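Local coordinates for DNA gyrase, B subunit, truncated (Myxococcus xanthus, PDB 3CWV), which probably takes part, as an ATP-binding B subunit of a type II topoisomerase, in the ATP-dependent breakage, passage and rejoining of double-stranded DNA, at residues V41-A46 and F256-R261; V229-F232 and L237-Q240; F232-L237 and E329-K334; G266-G271 and V304-P309; Q312-G317 and L323-L328. All coordinates share one frame; numbering follows the deposited sequence.

Contact 1 of 5, residues V41-A46 and F256-R261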
# COMPACT_ATOMS: atom_id res chain seq x y z
N VAL A 41 -2.60 5.23 5.58
CA VAL A 41 -3.85 5.98 5.75
C VAL A 41 -4.47 6.36 4.39
O VAL A 41 -5.68 6.14 4.15
CB VAL A 41 -3.66 7.30 6.57
CG1 VAL A 41 -4.98 8.07 6.62
CG2 VAL A 41 -3.22 7.00 7.98
N ALA A 42 -3.65 6.92 3.51
CA ALA A 42 -4.07 7.33 2.16
C ALA A 42 -4.50 6.11 1.34
O ALA A 42 -5.51 6.15 0.65
CB ALA A 42 -2.91 8.09 1.44
N TYR A 43 -3.77 5.00 1.46
CA TYR A 43 -4.16 3.76 0.80
C TYR A 43 -5.56 3.30 1.20
O TYR A 43 -6.33 2.86 0.36
CB TYR A 43 -3.20 2.60 1.10
CG TYR A 43 -3.76 1.32 0.54
CD1 TYR A 43 -3.71 1.06 -0.83
CD2 TYR A 43 -4.40 0.41 1.37
CE1 TYR A 43 -4.26 -0.11 -1.35
CE2 TYR A 43 -4.96 -0.74 0.87
CZ TYR A 43 -4.88 -0.99 -0.49
OH TYR A 43 -5.43 -2.14 -0.97
N GLU A 44 -5.86 3.33 2.50
CA GLU A 44 -7.15 2.83 2.95
C GLU A 44 -8.29 3.69 2.41
O GLU A 44 -9.36 3.17 2.02
CB GLU A 44 -7.20 2.69 4.47
CG GLU A 44 -8.58 2.33 5.03
CD GLU A 44 -9.05 0.91 4.70
OE1 GLU A 44 -8.25 0.08 4.21
OE2 GLU A 44 -10.23 0.61 4.94
N GLU A 45 -8.08 5.00 2.37
CA GLU A 45 -9.07 5.89 1.74
C GLU A 45 -9.21 5.59 0.25
O GLU A 45 -10.34 5.49 -0.26
CB GLU A 45 -8.71 7.36 1.92
CG GLU A 45 -8.63 7.77 3.39
CD GLU A 45 -9.99 7.69 4.09
OE1 GLU A 45 -10.92 8.44 3.72
OE2 GLU A 45 -10.11 6.86 5.00
N ALA A 46 -8.09 5.44 -0.45
CA ALA A 46 -8.13 5.08 -1.88
C ALA A 46 -8.81 3.73 -2.10
O ALA A 46 -9.61 3.58 -3.02
CB ALA A 46 -6.71 5.08 -2.50
N PHE A 256 0.97 -8.88 -1.68
CA PHE A 256 0.54 -7.82 -0.77
C PHE A 256 -0.82 -8.16 -0.19
O PHE A 256 -1.61 -8.82 -0.84
CB PHE A 256 0.39 -6.49 -1.53
CG PHE A 256 1.66 -6.02 -2.18
CD1 PHE A 256 2.49 -5.12 -1.53
CD2 PHE A 256 2.04 -6.51 -3.43
CE1 PHE A 256 3.68 -4.69 -2.12
CE2 PHE A 256 3.23 -6.12 -4.02
CZ PHE A 256 4.04 -5.19 -3.38
N ALA A 257 -1.08 -7.71 1.03
CA ALA A 257 -2.45 -7.70 1.57
C ALA A 257 -2.66 -6.30 2.07
O ALA A 257 -1.86 -5.78 2.87
CB ALA A 257 -2.58 -8.71 2.68
N ASN A 258 -3.70 -5.65 1.56
CA ASN A 258 -3.85 -4.20 1.74
C ASN A 258 -2.54 -3.41 1.57
O ASN A 258 -2.18 -2.57 2.42
CB ASN A 258 -4.51 -3.86 3.09
CG ASN A 258 -6.01 -4.12 3.08
OD1 ASN A 258 -6.56 -4.48 2.06
ND2 ASN A 258 -6.66 -3.95 4.22
N ALA A 259 -1.86 -3.68 0.46
CA ALA A 259 -0.72 -2.85 0.05
C ALA A 259 0.47 -2.90 1.01
O ALA A 259 1.40 -2.11 0.87
CB ALA A 259 -1.14 -1.37 -0.21
N VAL A 260 0.43 -3.82 1.98
CA VAL A 260 1.63 -4.15 2.74
C VAL A 260 2.13 -5.55 2.33
O VAL A 260 1.34 -6.49 2.14
CB VAL A 260 1.43 -4.08 4.27
CG1 VAL A 260 1.12 -2.63 4.70
CG2 VAL A 260 0.35 -5.04 4.73
N ARG A 261 3.44 -5.68 2.20
CA ARG A 261 3.95 -6.87 1.56
C ARG A 261 3.82 -8.07 2.48
O ARG A 261 3.92 -7.94 3.70
CB ARG A 261 5.39 -6.69 1.06
CG ARG A 261 5.47 -7.03 -0.43
CD ARG A 261 6.80 -6.86 -0.97
NE ARG A 261 7.46 -8.14 -1.12
CZ ARG A 261 8.73 -8.25 -1.49
NH1 ARG A 261 9.42 -7.14 -1.73
NH2 ARG A 261 9.30 -9.44 -1.61

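Contact 2 of 5, residues V229-F232 and L237-Q240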
# COMPACT_ATOMS: atom_id res chain seq x y z
N VAL A 229 -3.38 -10.76 -16.72
CA VAL A 229 -3.95 -10.01 -15.60
C VAL A 229 -5.30 -10.57 -15.15
O VAL A 229 -6.06 -11.10 -15.96
CB VAL A 229 -4.14 -8.50 -15.95
CG1 VAL A 229 -2.85 -7.92 -16.47
CG2 VAL A 229 -5.24 -8.30 -16.98
N PHE A 230 -5.57 -10.46 -13.86
CA PHE A 230 -6.87 -10.79 -13.28
C PHE A 230 -7.24 -9.73 -12.25
O PHE A 230 -6.35 -9.14 -11.62
CB PHE A 230 -6.85 -12.16 -12.62
CG PHE A 230 -6.49 -13.28 -13.55
CD1 PHE A 230 -7.40 -13.72 -14.50
CD2 PHE A 230 -5.24 -13.88 -13.47
CE1 PHE A 230 -7.07 -14.75 -15.37
CE2 PHE A 230 -4.91 -14.91 -14.34
CZ PHE A 230 -5.82 -15.34 -15.29
N ASP A 231 -8.53 -9.45 -12.13
CA ASP A 231 -9.00 -8.52 -11.12
C ASP A 231 -10.41 -8.98 -10.81
O ASP A 231 -11.28 -8.89 -11.68
CB ASP A 231 -9.05 -7.09 -11.68
CG ASP A 231 -9.56 -6.07 -10.66
OD1 ASP A 231 -9.82 -6.39 -9.46
OD2 ASP A 231 -9.73 -4.89 -11.08
N PHE A 232 -10.63 -9.49 -9.60
CA PHE A 232 -11.98 -9.93 -9.22
C PHE A 232 -12.20 -9.80 -7.72
O PHE A 232 -11.26 -9.55 -6.97
CB PHE A 232 -12.23 -11.37 -9.67
CG PHE A 232 -11.37 -12.40 -8.97
CD1 PHE A 232 -11.89 -13.16 -7.94
CD2 PHE A 232 -10.06 -12.61 -9.36
CE1 PHE A 232 -11.10 -14.09 -7.28
CE2 PHE A 232 -9.27 -13.54 -8.72
CZ PHE A 232 -9.80 -14.28 -7.68
N LEU A 237 -13.53 -9.21 -0.89
CA LEU A 237 -12.07 -9.13 -1.01
C LEU A 237 -11.70 -8.99 -2.47
O LEU A 237 -12.09 -9.84 -3.28
CB LEU A 237 -11.43 -10.42 -0.48
CG LEU A 237 -11.57 -10.74 1.01
CD1 LEU A 237 -10.67 -11.89 1.38
CD2 LEU A 237 -11.23 -9.53 1.86
N ARG A 238 -10.92 -7.97 -2.81
CA ARG A 238 -10.45 -7.80 -4.18
C ARG A 238 -9.11 -8.47 -4.40
O ARG A 238 -8.17 -8.31 -3.63
CB ARG A 238 -10.38 -6.33 -4.55
CG ARG A 238 -9.92 -6.10 -5.98
CD ARG A 238 -9.69 -4.61 -6.23
NE ARG A 238 -9.56 -4.28 -7.65
CZ ARG A 238 -9.32 -3.06 -8.12
NH1 ARG A 238 -9.16 -2.03 -7.28
NH2 ARG A 238 -9.22 -2.86 -9.42
N VAL A 239 -9.01 -9.24 -5.47
CA VAL A 239 -7.77 -9.93 -5.79
C VAL A 239 -7.33 -9.40 -7.14
O VAL A 239 -8.11 -9.40 -8.09
CB VAL A 239 -7.98 -11.44 -5.86
CG1 VAL A 239 -6.70 -12.15 -6.30
CG2 VAL A 239 -8.47 -11.96 -4.49
N GLN A 240 -6.11 -8.87 -7.20
CA GLN A 240 -5.53 -8.33 -8.43
C GLN A 240 -4.22 -9.05 -8.65
O GLN A 240 -3.43 -9.23 -7.73
CB GLN A 240 -5.27 -6.83 -8.31
CG GLN A 240 -6.49 -5.98 -8.00
CD GLN A 240 -6.11 -4.58 -7.58
OE1 GLN A 240 -5.86 -4.31 -6.39
NE2 GLN A 240 -6.08 -3.66 -8.54

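Contact 3 of 5, residues F232-L237 and E329-K334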
# COMPACT_ATOMS: atom_id res chain seq x y z
N PHE A 232 -10.63 -9.49 -9.60
CA PHE A 232 -11.98 -9.93 -9.22
C PHE A 232 -12.20 -9.80 -7.72
O PHE A 232 -11.26 -9.55 -6.97
CB PHE A 232 -12.23 -11.37 -9.67
CG PHE A 232 -11.37 -12.40 -8.97
CD1 PHE A 232 -11.89 -13.16 -7.94
CD2 PHE A 232 -10.06 -12.61 -9.36
CE1 PHE A 232 -11.10 -14.09 -7.28
CE2 PHE A 232 -9.27 -13.54 -8.72
CZ PHE A 232 -9.80 -14.28 -7.68
N THR A 233 -13.45 -9.96 -7.29
CA THR A 233 -13.81 -9.83 -5.88
C THR A 233 -14.47 -11.12 -5.39
O THR A 233 -15.28 -11.74 -6.10
CB THR A 233 -14.70 -8.60 -5.66
OG1 THR A 233 -13.97 -7.42 -6.03
CG2 THR A 233 -15.13 -8.46 -4.20
N TRP A 234 -14.07 -11.56 -4.21
CA TRP A 234 -14.65 -12.73 -3.57
C TRP A 234 -14.92 -12.40 -2.13
O TRP A 234 -14.01 -11.96 -1.41
CB TRP A 234 -13.72 -13.93 -3.62
CG TRP A 234 -14.21 -15.09 -2.80
CD1 TRP A 234 -15.21 -15.98 -3.14
CD2 TRP A 234 -13.71 -15.52 -1.52
NE1 TRP A 234 -15.37 -16.91 -2.15
CE2 TRP A 234 -14.47 -16.66 -1.14
CE3 TRP A 234 -12.71 -15.06 -0.66
CZ2 TRP A 234 -14.25 -17.34 0.07
CZ3 TRP A 234 -12.49 -15.74 0.55
CH2 TRP A 234 -13.26 -16.87 0.90
N ASP A 235 -16.17 -12.58 -1.71
CA ASP A 235 -16.56 -12.33 -0.35
C ASP A 235 -16.04 -10.99 0.17
O ASP A 235 -15.53 -10.92 1.28
CB ASP A 235 -16.06 -13.47 0.57
CG ASP A 235 -16.95 -13.67 1.75
OD1 ASP A 235 -18.19 -13.56 1.57
OD2 ASP A 235 -16.44 -13.91 2.87
N GLY A 236 -16.17 -9.93 -0.64
CA GLY A 236 -15.78 -8.58 -0.21
C GLY A 236 -14.29 -8.24 -0.37
O GLY A 236 -13.87 -7.13 -0.03
N LEU A 237 -13.53 -9.21 -0.89
CA LEU A 237 -12.07 -9.13 -1.01
C LEU A 237 -11.70 -8.99 -2.47
O LEU A 237 -12.09 -9.84 -3.28
CB LEU A 237 -11.43 -10.42 -0.48
CG LEU A 237 -11.57 -10.74 1.01
CD1 LEU A 237 -10.67 -11.89 1.38
CD2 LEU A 237 -11.23 -9.53 1.86
N GLU A 329 -7.74 -19.37 -0.67
CA GLU A 329 -6.94 -20.08 -1.65
C GLU A 329 -7.79 -20.86 -2.65
O GLU A 329 -7.53 -20.84 -3.87
CB GLU A 329 -5.98 -21.04 -0.94
CG GLU A 329 -5.29 -21.97 -1.93
CD GLU A 329 -4.40 -23.00 -1.25
OE1 GLU A 329 -3.89 -22.74 -0.14
OE2 GLU A 329 -4.20 -24.07 -1.85
N GLU A 330 -8.79 -21.58 -2.14
CA GLU A 330 -9.66 -22.36 -3.02
C GLU A 330 -10.56 -21.48 -3.86
O GLU A 330 -10.80 -21.80 -5.02
CB GLU A 330 -10.47 -23.39 -2.25
CG GLU A 330 -9.87 -24.77 -2.31
CD GLU A 330 -9.66 -25.24 -3.75
OE1 GLU A 330 -8.51 -25.58 -4.09
OE2 GLU A 330 -10.64 -25.26 -4.53
N ALA A 331 -11.06 -20.39 -3.29
CA ALA A 331 -11.88 -19.41 -4.04
C ALA A 331 -11.14 -18.82 -5.23
O ALA A 331 -11.73 -18.65 -6.30
CB ALA A 331 -12.34 -18.30 -3.14
N ILE A 332 -9.86 -18.47 -5.02
CA ILE A 332 -8.99 -17.95 -6.09
C ILE A 332 -8.68 -19.04 -7.12
O ILE A 332 -8.79 -18.78 -8.32
CB ILE A 332 -7.65 -17.43 -5.52
CG1 ILE A 332 -7.88 -16.19 -4.64
CG2 ILE A 332 -6.63 -17.12 -6.63
CD1 ILE A 332 -6.61 -15.74 -3.96
N ARG A 333 -8.32 -20.23 -6.65
CA ARG A 333 -8.01 -21.33 -7.55
C ARG A 333 -9.19 -21.68 -8.45
O ARG A 333 -9.00 -21.83 -9.66
CB ARG A 333 -7.51 -22.59 -6.82
CG ARG A 333 -6.87 -23.62 -7.79
CD ARG A 333 -6.90 -25.05 -7.25
NE ARG A 333 -8.27 -25.45 -6.91
CZ ARG A 333 -9.21 -25.75 -7.80
NH1 ARG A 333 -10.43 -26.07 -7.38
NH2 ARG A 333 -8.96 -25.73 -9.10
N LYS A 334 -10.39 -21.75 -7.87
CA LYS A 334 -11.60 -22.02 -8.64
C LYS A 334 -11.92 -20.94 -9.65
O LYS A 334 -12.36 -21.24 -10.76
CB LYS A 334 -12.81 -22.24 -7.72
CG LYS A 334 -12.81 -23.60 -7.06
CD LYS A 334 -13.78 -23.67 -5.89
CE LYS A 334 -13.61 -24.98 -5.13
NZ LYS A 334 -14.70 -25.17 -4.15

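Contact 4 of 5, residues G266-G271 and V304-P309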
# COMPACT_ATOMS: atom_id res chain seq x y z
N GLY A 266 1.41 -16.88 1.06
CA GLY A 266 0.21 -17.36 1.72
C GLY A 266 -0.92 -17.65 0.76
O GLY A 266 -0.71 -17.90 -0.43
N ALA A 267 -2.14 -17.58 1.29
CA ALA A 267 -3.32 -18.12 0.60
C ALA A 267 -3.63 -17.42 -0.73
O ALA A 267 -4.09 -18.06 -1.66
CB ALA A 267 -4.53 -18.06 1.53
N HIS A 268 -3.40 -16.10 -0.80
CA HIS A 268 -3.64 -15.34 -2.02
C HIS A 268 -2.72 -15.84 -3.14
O HIS A 268 -3.16 -16.12 -4.26
CB HIS A 268 -3.49 -13.81 -1.79
CG HIS A 268 -2.23 -13.41 -1.08
ND1 HIS A 268 -1.67 -12.16 -1.21
CD2 HIS A 268 -1.43 -14.09 -0.22
CE1 HIS A 268 -0.58 -12.08 -0.46
NE2 HIS A 268 -0.42 -13.23 0.15
N VAL A 269 -1.44 -16.01 -2.81
CA VAL A 269 -0.45 -16.48 -3.77
C VAL A 269 -0.69 -17.95 -4.14
O VAL A 269 -0.70 -18.30 -5.33
CB VAL A 269 0.95 -16.26 -3.20
CG1 VAL A 269 2.03 -17.02 -4.00
CG2 VAL A 269 1.26 -14.75 -3.12
N LYS A 270 -0.90 -18.81 -3.14
CA LYS A 270 -1.13 -20.22 -3.42
C LYS A 270 -2.35 -20.47 -4.29
O LYS A 270 -2.34 -21.36 -5.12
CB LYS A 270 -1.21 -21.04 -2.12
CG LYS A 270 0.15 -21.55 -1.65
CD LYS A 270 0.43 -22.98 -2.12
CE LYS A 270 -0.50 -23.98 -1.41
NZ LYS A 270 0.06 -25.36 -1.33
N GLY A 271 -3.41 -19.69 -4.12
CA GLY A 271 -4.54 -19.78 -5.03
C GLY A 271 -4.11 -19.62 -6.49
O GLY A 271 -4.57 -20.35 -7.39
N VAL A 304 0.80 -10.43 -6.84
CA VAL A 304 -0.51 -10.84 -6.34
C VAL A 304 -0.90 -9.96 -5.13
O VAL A 304 -0.22 -9.99 -4.12
CB VAL A 304 -0.49 -12.33 -5.89
CG1 VAL A 304 -1.86 -12.71 -5.32
CG2 VAL A 304 -0.06 -13.29 -7.05
N ALA A 305 -1.98 -9.19 -5.24
CA ALA A 305 -2.37 -8.25 -4.20
C ALA A 305 -3.82 -8.52 -3.81
O ALA A 305 -4.70 -8.53 -4.67
CB ALA A 305 -2.25 -6.79 -4.70
N VAL A 306 -4.06 -8.75 -2.52
CA VAL A 306 -5.45 -8.89 -2.05
C VAL A 306 -5.75 -7.68 -1.19
O VAL A 306 -4.86 -7.11 -0.57
CB VAL A 306 -5.69 -10.25 -1.32
CG1 VAL A 306 -4.81 -10.37 -0.07
CG2 VAL A 306 -7.19 -10.45 -0.99
N SER A 307 -6.99 -7.22 -1.19
CA SER A 307 -7.30 -6.08 -0.35
C SER A 307 -8.73 -6.27 0.17
O SER A 307 -9.50 -7.02 -0.44
CB SER A 307 -7.16 -4.79 -1.17
OG SER A 307 -8.21 -4.65 -2.13
N GLY A 308 -9.07 -5.62 1.27
CA GLY A 308 -10.41 -5.74 1.85
C GLY A 308 -10.42 -5.06 3.22
O GLY A 308 -9.41 -4.48 3.65
N PRO A 309 -11.56 -5.17 3.95
CA PRO A 309 -11.61 -4.57 5.29
C PRO A 309 -10.43 -5.06 6.14
O PRO A 309 -10.10 -6.26 6.08
CB PRO A 309 -12.94 -5.11 5.84
CG PRO A 309 -13.81 -5.31 4.59
CD PRO A 309 -12.81 -5.85 3.57

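Contact 5 of 5, residues Q312-G317 and L323-L328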
# COMPACT_ATOMS: atom_id res chain seq x y z
N GLN A 312 -10.71 -8.25 8.15
CA GLN A 312 -10.75 -9.49 7.36
C GLN A 312 -9.38 -10.03 6.96
O GLN A 312 -9.28 -11.16 6.51
CB GLN A 312 -11.60 -9.30 6.09
CG GLN A 312 -13.13 -9.35 6.32
CD GLN A 312 -13.94 -9.35 5.02
OE1 GLN A 312 -13.74 -10.19 4.14
NE2 GLN A 312 -14.87 -8.41 4.90
N MET A 313 -8.34 -9.22 7.09
CA MET A 313 -6.96 -9.65 6.77
C MET A 313 -6.42 -10.48 7.93
O MET A 313 -6.24 -9.97 9.03
CB MET A 313 -6.04 -8.45 6.56
CG MET A 313 -6.38 -7.50 5.37
SD MET A 313 -6.31 -8.28 3.74
CE MET A 313 -8.08 -8.42 3.46
N ALA A 314 -6.20 -11.77 7.70
CA ALA A 314 -5.77 -12.68 8.76
C ALA A 314 -4.49 -13.35 8.32
O ALA A 314 -4.33 -13.72 7.16
CB ALA A 314 -6.84 -13.74 9.05
N PHE A 315 -3.56 -13.50 9.26
CA PHE A 315 -2.22 -13.95 8.96
C PHE A 315 -1.94 -15.21 9.78
O PHE A 315 -2.67 -15.52 10.72
CB PHE A 315 -1.23 -12.82 9.29
CG PHE A 315 -1.44 -11.57 8.46
CD1 PHE A 315 -0.82 -11.45 7.22
CD2 PHE A 315 -2.27 -10.56 8.90
CE1 PHE A 315 -1.01 -10.31 6.43
CE2 PHE A 315 -2.49 -9.40 8.12
CZ PHE A 315 -1.85 -9.28 6.88
N ALA A 316 -0.91 -15.96 9.39
CA ALA A 316 -0.57 -17.19 10.09
C ALA A 316 0.04 -16.92 11.47
O ALA A 316 0.09 -17.80 12.33
CB ALA A 316 0.40 -18.01 9.25
N GLY A 317 0.55 -15.72 11.65
CA GLY A 317 1.14 -15.36 12.95
C GLY A 317 1.41 -13.88 13.03
O GLY A 317 1.07 -13.13 12.09
N LEU A 323 -0.15 -14.66 4.66
CA LEU A 323 -1.61 -14.51 4.71
C LEU A 323 -2.35 -15.85 4.86
O LEU A 323 -2.03 -16.81 4.17
CB LEU A 323 -2.06 -13.81 3.42
CG LEU A 323 -3.51 -13.32 3.39
CD1 LEU A 323 -3.64 -12.06 4.25
CD2 LEU A 323 -3.91 -13.06 1.94
N ALA A 324 -3.33 -15.92 5.76
CA ALA A 324 -4.08 -17.14 5.99
C ALA A 324 -5.54 -16.76 6.20
O ALA A 324 -5.97 -16.51 7.34
CB ALA A 324 -3.51 -17.91 7.20
N ILE A 325 -6.28 -16.64 5.11
CA ILE A 325 -7.74 -16.37 5.15
C ILE A 325 -8.47 -17.64 4.72
O ILE A 325 -8.31 -18.09 3.60
CB ILE A 325 -8.12 -15.21 4.24
CG1 ILE A 325 -7.50 -13.89 4.77
CG2 ILE A 325 -9.64 -15.08 4.12
CD1 ILE A 325 -7.61 -12.69 3.83
N PRO A 326 -9.27 -18.23 5.61
CA PRO A 326 -9.90 -19.52 5.31
C PRO A 326 -10.73 -19.40 4.05
O PRO A 326 -11.46 -18.43 3.91
CB PRO A 326 -10.83 -19.75 6.51
CG PRO A 326 -10.21 -18.90 7.62
CD PRO A 326 -9.65 -17.71 6.94
N GLY A 327 -10.61 -20.38 3.13
CA GLY A 327 -11.43 -20.39 1.91
C GLY A 327 -10.84 -19.58 0.75
O GLY A 327 -11.18 -19.83 -0.41
N LEU A 328 -9.95 -18.62 1.06
CA LEU A 328 -9.41 -17.72 0.02
C LEU A 328 -8.63 -18.47 -1.07
O LEU A 328 -8.81 -18.21 -2.25
CB LEU A 328 -8.49 -16.62 0.62
CG LEU A 328 -7.92 -15.64 -0.43
CD1 LEU A 328 -9.04 -14.95 -1.18
CD2 LEU A 328 -7.00 -14.57 0.19

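Contact 1 of 5, residues V41-A46 and F256-R261
Asn258, which lies against the ring of Tyr43, is gripped at both its backbone and its side chain: its N gives a hydrogen bond to Val306 O, and its OD1 accepts one from Gly308 N. The turn is therefore tied to strand 300-307 before it meets helix 28-47. With CG of Tyr43 opposite the backbone N (chi1 172°), the phenol reaches out from the helix and spreads across the turn. Ala259 supplies the closest touch. Its CB sits over the middle of the ring, 3.5 Å from the centroid of Tyr43 and only 12° off the normal, a CH-pi contact with the methyl pressed on one face. The side chain of Asn258 crosses that of Tyr43 at about a right angle, CB 3.9 Å from Tyr43 CE2, with the amide plane turned 51° from the ring. Although Tyr43 OH comes to 4.0 Å from Asn258 OD1, that is too far for a bond, so the contact rests on packing. Glu44 adds little: its carboxylate pairs with Arg47 on the same helix. Leu181 and Ser307 also touch Tyr43, so the ring is buried, while Leu184 packs on Ala259. The turn itself, Ala257 to Val260, is closed by two backbone bonds, Ala257 N to Val260 O at 2.9 Å and Val260 N to Ala257 O. It is a two-residue type I' beta hairpin, and its place against helix 28-47 is consistent with the transducer domain packing on the N-terminal ATPase region, as in GyrB-type modules.

Contact 2 of 5, residues V229-F232 and L237-Q240
Arg238 reaches diagonally across to Asp231 on the neighbouring strand. Its CB passes 4.1 Å from Phe232 O, and CG and CD then run beside Asp231 OD1, with CG 3.5 Å from it. The chain stays extended to NE, which donates an almost perfectly straight bond (178°) to Asp231 OD1 at 2.8 Å. At the tip NH2 meets Asp231 OD2 at 2.7 Å, so this salt bridge is a side-on, two-nitrogen grip, one to each oxygen. Both oxygens lie close to the guanidinium plane, whereas the nitrogens stand somewhat out of the carboxylate plane on the syn side, the two groups being twisted 26° apart. The amide nitrogen of Gln240, NE2, lies above the centre of one guanidinium face. With a leucine in place of Arg238 both bonds go, and Asp231 would probably lose its countercharge and be left to turn about its own torsions. On the other face of the sheet Val239 CB packs over the Phe232 ring, 3.8 Å from CE2, offset toward the rim. Between the faces the backbones bond as a hydrogen-bonded pair, Phe232 N to Val239 O at 2.9 Å and Val239 N to Phe232 O at 2.7 Å, while Asp231 and Gln240 form the adjoining non-hydrogen-bonded pair. This is a regular antiparallel beta hairpin, with strand 228-234 at the margin of the five-stranded sheet.

Contact 3 of 5, residues F232-L237 and E329-K334
Strand 228-234 ends beside helix 328-345, with the CA atoms of Trp234 and Ala331 7.2 Å apart, just where the chain reverses through a type I' turn from Trp234 to Leu237. Ala331 points its methyl straight at the indole: CB lies 3.4 Å from the centroid of the five-membered ring of Trp234, 10° off its normal, a CH-pi contact over the face. The nearest ring atom is CE2. On the opposite face of the same ring, Asp235 CB stands 3.7 Å above the plane, so the indole is held flat between a helix methyl and the turn residue that follows it. A first torsion of 172° carries the indole away from its own backbone N and along the helix start, where Trp234 CH2 comes within 3.6 Å of Gly327 C. A serine in place of Trp234 would probably leave the Ala331 methyl without the flat surface it rests on and open a gap between the turn and the helix. The layout is that of a two-layer alpha/beta domain, in which helix 328-345 lies beside helix 267-284 against the same side of the sheet. Deeper in, Phe232 meets Ile332 edge-on, CZ to CG1 4.1 Å, the two side chains crossing nearly at right angles. Ile332 also touches Val272 of helix 267-284, and Ile332 CD1 approaches Val239. On the helix flank turned from the strand, Arg333 and Glu330 form a side-on salt bridge, NE to OE1 at 2.8 Å and NH1 to OE2 at 3.0 Å.

Contact 4 of 5, residues G266-G271 and V304-P309
Two first torsions bring His268 and Val306 together: His268 has CG set between its backbone N and carbonyl carbon (chi1 50°), and Val306 has CG1 in the same position (chi1 62°). As a result the imidazole folds back over its own helix, and ND1 meets Val306 CG1 at 3.8 Å, the two side chains crossing at about a right angle and the methyl approaching the ring obliquely. Val304, two residues back on the same side of the strand, reaches under the helix backbone. Its CG1 lies 3.8 Å from His268 O and 4.0 Å from His268 CB. Next to it, Val269 CG2 packs on Val304 CB at 4.1 Å, and this same methyl stands 3.9 Å above the centre of the His268 ring. The imidazole thus has a helix valine over one face and a strand valine meeting it obliquely, and Leu323 touches both the ring and Val306. The imidazole NE2 makes a weak hydrogen bond to His265 O. Gly266 stands at the N-cap position, and its O receives Lys270 N. The axes of helix 267-271 and strand 304-307 pass 8.3 Å apart at 130°, the helix lying across the sheet. Helix 267-284 links strand 252-257 to the parallel neighbouring strand 300-307, and the connection is left-handed, the unusual beta-alpha-beta crossover that marks the ribosomal protein S5 domain 2-like fold of GyrB transducer domains.

Contact 5 of 5, residues Q312-G317 and L323-L328
Leu323 CD1 rests over one face of the Phe315 ring, 3.8 Å from CE1 and offset from its centre, in a CH-pi contact. The first torsion of Leu323, -169°, swings its branch back toward segment 312-317; CD1 also sits 3.4 Å from Ala314 O. A second apolar patch forms around Ile325. Its CD1 lies 3.5 Å from Gln312 O and 4.3 Å from Met313 CE, while CG1 passes alongside the backbone of Ala314. Both segments belong to the long, irregular connection between strand 300-307 and helix 328-345; they are joined by a single beta-type bridge between Phe315 and Leu323, and Ala316 bonds Leu322 close by. Leu323 is its buried member, packed inward on His268 and Ala257. Farther out the small side chains of Ala316 and Ala324 meet, CB to CB, at 4.4 Å. The polar edge is backbone: Ala324 N donates to Ala314 O at 2.8 Å, nearly straight at 168°, though it stands 27° from the carbonyl plane. Beyond it Gly327, with the positive phi that suits a residue lacking a side chain, occupies the N-cap of helix 328-345.

How the contacts relate
Contacts 2, 3 and 4 build one two-layer unit. Contact 2 pairs edge strand 228-234 with its neighbour 237-245, contact 4 lays helix 267-284 on the next strand, its Ala305 N bonded to Gln240 O at 2.9 Å, and contact 3 adds helix 328-345, where Ile332 CD1 reaches His268 O at 3.5 Å. Contacts 2 and 3 share Phe232 and Leu237, with centres about 8 Å apart. Contact 5 folds over the end of this unit: Ala267 N bonds Leu323 O at 3.0 Å, and Leu237 packs on Gln312, Met313 and Ile325. Contact 1 alone leaves the domain, joining helix 28-47 of the N-terminal region; its centre lies about 13 Å from that of contact 4.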